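PDB 4OQZ: putative oxidoreductase YfjR from Streptomyces aurantiacus, which is an S-selective imine reductase that probably uses NADPH to reduce imines, and may support reductive amination of ketones. Local coordinates for residues Leu181-Ala192 / Thr247-Pro258. Residues are numbered along the deposited sequence; the frame is centred on the assembly and turned at random.
Sequences LSYWQAVALADA and TNADSGVDTAFP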
# COMPACT_ATOMS: atom_id res chain seq x y z
N LEU A 181 0.83 6.22 -4.49
CA LEU A 181 0.01 7.41 -4.36
C LEU A 181 -0.25 7.77 -2.89
O LEU A 181 -0.26 8.97 -2.58
CB LEU A 181 -1.31 7.27 -5.13
CG LEU A 181 -2.21 8.55 -5.20
CD1 LEU A 181 -1.44 9.75 -5.78
CD2 LEU A 181 -3.43 8.30 -6.01
N SER A 182 -0.39 6.74 -1.99
CA SER A 182 -0.58 6.98 -0.56
C SER A 182 0.71 7.56 0.01
O SER A 182 0.66 8.41 0.90
CB SER A 182 -1.05 5.73 0.17
OG SER A 182 0.04 4.84 0.43
N TYR A 183 1.85 7.12 -0.53
CA TYR A 183 3.15 7.71 -0.18
C TYR A 183 3.21 9.16 -0.67
O TYR A 183 3.63 10.03 0.10
CB TYR A 183 4.35 6.86 -0.66
CG TYR A 183 5.69 7.44 -0.22
CD1 TYR A 183 5.92 7.79 1.11
CD2 TYR A 183 6.71 7.66 -1.14
CE1 TYR A 183 7.14 8.31 1.53
CE2 TYR A 183 7.93 8.23 -0.74
CZ TYR A 183 8.13 8.57 0.59
OH TYR A 183 9.31 9.11 1.02
N TRP A 184 2.70 9.47 -1.88
CA TRP A 184 2.73 10.87 -2.36
C TRP A 184 1.84 11.71 -1.45
O TRP A 184 2.21 12.81 -1.10
CB TRP A 184 2.27 11.04 -3.82
CG TRP A 184 3.01 10.32 -4.91
CD1 TRP A 184 2.56 10.13 -6.19
CD2 TRP A 184 4.36 9.80 -4.88
NE1 TRP A 184 3.50 9.44 -6.92
CE2 TRP A 184 4.62 9.24 -6.15
CE3 TRP A 184 5.34 9.67 -3.88
CZ2 TRP A 184 5.82 8.60 -6.46
CZ3 TRP A 184 6.54 9.06 -4.20
CH2 TRP A 184 6.77 8.53 -5.48
N GLN A 185 0.71 11.12 -0.97
CA GLN A 185 -0.17 11.79 -0.01
C GLN A 185 0.50 12.05 1.37
O GLN A 185 0.28 13.10 1.97
CB GLN A 185 -1.46 11.00 0.16
CG GLN A 185 -2.49 11.71 1.02
CD GLN A 185 -3.20 12.82 0.31
OE1 GLN A 185 -3.54 12.73 -0.88
NE2 GLN A 185 -3.44 13.90 1.02
N ALA A 186 1.31 11.09 1.85
CA ALA A 186 2.05 11.14 3.12
C ALA A 186 3.11 12.23 3.04
O ALA A 186 3.24 13.04 3.96
CB ALA A 186 2.71 9.79 3.39
N VAL A 187 3.88 12.24 1.94
CA VAL A 187 4.92 13.27 1.65
C VAL A 187 4.32 14.65 1.69
O VAL A 187 4.85 15.51 2.41
CB VAL A 187 5.78 12.96 0.39
CG1 VAL A 187 6.74 14.10 0.05
CG2 VAL A 187 6.58 11.68 0.60
N ALA A 188 3.17 14.85 1.01
CA ALA A 188 2.47 16.14 0.96
C ALA A 188 2.00 16.60 2.34
O ALA A 188 2.20 17.77 2.66
CB ALA A 188 1.32 16.12 -0.03
N LEU A 189 1.45 15.70 3.18
CA LEU A 189 0.99 16.09 4.52
C LEU A 189 2.14 16.43 5.47
O LEU A 189 2.08 17.44 6.18
CB LEU A 189 0.05 15.03 5.14
CG LEU A 189 -0.50 15.32 6.54
CD1 LEU A 189 -1.53 16.46 6.53
CD2 LEU A 189 -1.12 14.09 7.14
N ALA A 190 3.17 15.57 5.51
CA ALA A 190 4.36 15.71 6.34
C ALA A 190 5.13 16.99 5.96
O ALA A 190 5.82 17.55 6.82
CB ALA A 190 5.24 14.50 6.17
N ASP A 191 5.00 17.46 4.70
CA ASP A 191 5.64 18.69 4.22
C ASP A 191 5.08 19.90 4.96
O ASP A 191 5.86 20.68 5.51
CB ASP A 191 5.47 18.86 2.71
CG ASP A 191 6.17 20.09 2.18
OD1 ASP A 191 5.49 21.15 2.04
OD2 ASP A 191 7.39 20.02 1.93
N ALA A 192 3.74 20.04 5.01
CA ALA A 192 3.04 21.13 5.71
C ALA A 192 3.35 21.15 7.22
O ALA A 192 2.86 22.04 7.93
CB ALA A 192 1.54 21.04 5.46
N THR A 247 -7.10 16.12 8.99
CA THR A 247 -5.67 16.46 9.15
C THR A 247 -5.11 17.10 7.87
O THR A 247 -4.35 18.06 7.95
CB THR A 247 -4.89 15.18 9.52
OG1 THR A 247 -5.44 14.61 10.72
CG2 THR A 247 -3.42 15.42 9.72
N ASN A 248 -5.46 16.52 6.72
CA ASN A 248 -5.00 17.00 5.42
C ASN A 248 -5.69 18.32 5.08
O ASN A 248 -5.04 19.26 4.61
CB ASN A 248 -5.23 15.94 4.35
CG ASN A 248 -4.23 14.83 4.41
OD1 ASN A 248 -3.13 14.91 3.88
ND2 ASN A 248 -4.59 13.76 5.09
N ALA A 249 -7.01 18.42 5.37
CA ALA A 249 -7.80 19.63 5.13
C ALA A 249 -7.34 20.78 6.03
O ALA A 249 -7.34 21.93 5.60
CB ALA A 249 -9.28 19.34 5.35
N ASP A 250 -6.92 20.46 7.28
CA ASP A 250 -6.44 21.45 8.26
C ASP A 250 -5.11 22.07 7.82
O ASP A 250 -4.88 23.25 8.09
CB ASP A 250 -6.28 20.83 9.66
CG ASP A 250 -7.57 20.54 10.42
OD1 ASP A 250 -8.63 21.09 10.04
OD2 ASP A 250 -7.51 19.78 11.41
N SER A 251 -4.24 21.27 7.18
CA SER A 251 -2.91 21.64 6.72
C SER A 251 -2.91 22.29 5.33
O SER A 251 -1.86 22.70 4.85
CB SER A 251 -2.02 20.40 6.69
OG SER A 251 -2.11 19.68 7.91
N GLY A 252 -4.08 22.39 4.70
CA GLY A 252 -4.24 22.96 3.37
C GLY A 252 -3.90 21.97 2.27
O GLY A 252 -3.99 22.30 1.08
N VAL A 253 -3.52 20.73 2.65
CA VAL A 253 -3.15 19.63 1.75
C VAL A 253 -4.43 19.10 1.06
O VAL A 253 -5.50 19.10 1.67
CB VAL A 253 -2.38 18.50 2.53
CG1 VAL A 253 -1.99 17.35 1.62
CG2 VAL A 253 -1.14 19.06 3.23
N ASP A 254 -4.30 18.65 -0.19
CA ASP A 254 -5.36 18.05 -1.01
C ASP A 254 -5.94 16.77 -0.36
O ASP A 254 -5.19 15.88 0.03
CB ASP A 254 -4.81 17.77 -2.42
CG ASP A 254 -5.84 17.37 -3.46
OD1 ASP A 254 -6.63 18.25 -3.89
OD2 ASP A 254 -5.80 16.19 -3.90
N THR A 255 -7.28 16.71 -0.22
CA THR A 255 -8.01 15.58 0.37
C THR A 255 -8.66 14.63 -0.64
O THR A 255 -9.42 13.76 -0.22
CB THR A 255 -9.05 16.06 1.41
OG1 THR A 255 -10.02 16.93 0.79
CG2 THR A 255 -8.44 16.72 2.62
N ALA A 256 -8.35 14.75 -1.96
CA ALA A 256 -8.94 13.90 -3.01
C ALA A 256 -8.70 12.39 -2.83
O ALA A 256 -9.67 11.63 -2.84
CB ALA A 256 -8.52 14.37 -4.41
N PHE A 257 -7.44 11.95 -2.66
CA PHE A 257 -7.12 10.53 -2.42
C PHE A 257 -7.68 10.03 -1.08
O PHE A 257 -8.39 9.03 -1.11
CB PHE A 257 -5.62 10.25 -2.56
CG PHE A 257 -5.23 8.81 -2.33
CD1 PHE A 257 -5.73 7.80 -3.13
CD2 PHE A 257 -4.32 8.47 -1.34
CE1 PHE A 257 -5.36 6.46 -2.92
CE2 PHE A 257 -3.95 7.14 -1.13
CZ PHE A 257 -4.45 6.15 -1.93
N PRO A 258 -7.50 10.73 0.08
CA PRO A 258 -8.11 10.23 1.33
C PRO A 258 -9.64 10.26 1.33
O PRO A 258 -10.22 9.43 1.99
CB PRO A 258 -7.55 11.17 2.40
CG PRO A 258 -6.33 11.78 1.80
CD PRO A 258 -6.70 11.94 0.36
O HOH W 1 -5.25 13.90 -2.84
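Gln-185 reaches from the long helix 163-191 to the end of helix 234-250, the connecting turn and the start of helix 256-269, and uses both ends of its amide there. NE2 donates to the backbone O of Asp-254 at 2.8 Å, nearly straight and almost in line with that carbonyl. Its second bond, 3.0 Å to Asn-248 OD1, meets the acceptor from above the carbonyl plane, the two amide planes standing 75° apart. Asn-248 is itself oriented by ND2, which bonds to Val-244 O. On the other side of the Gln-185 amide, a water lies within hydrogen-bonding distance of OE1 (2.9 Å) and of Asp-254 OD2 and accepts from Phe-257 N. A bend at chi2 (77°) turns the amide toward the Pro-258 ring, whose CD lies 3.5 Å from OE1.

Flanking this polar centre, Leu-181 sets CG over the middle of the Phe-257 ring in a CH-pi contact, and Ser-182 CB touches CE2 of the same ring. Toward the other end, Val-253, just past the Schellman turn at Gly-252, packs on Ala-188 and Leu-189; Leu-189 CD2 meets Thr-247 CG2 at 3.7 Å. Met-285 of the second subunit also packs against Val-253.

Both amide hydrogens are engaged, which should hold the buried amide in one orientation, since a flip would set OE1 against two carbonyl oxygens; it thus joins all three elements to helix 163-191 within the C-terminal helical domain.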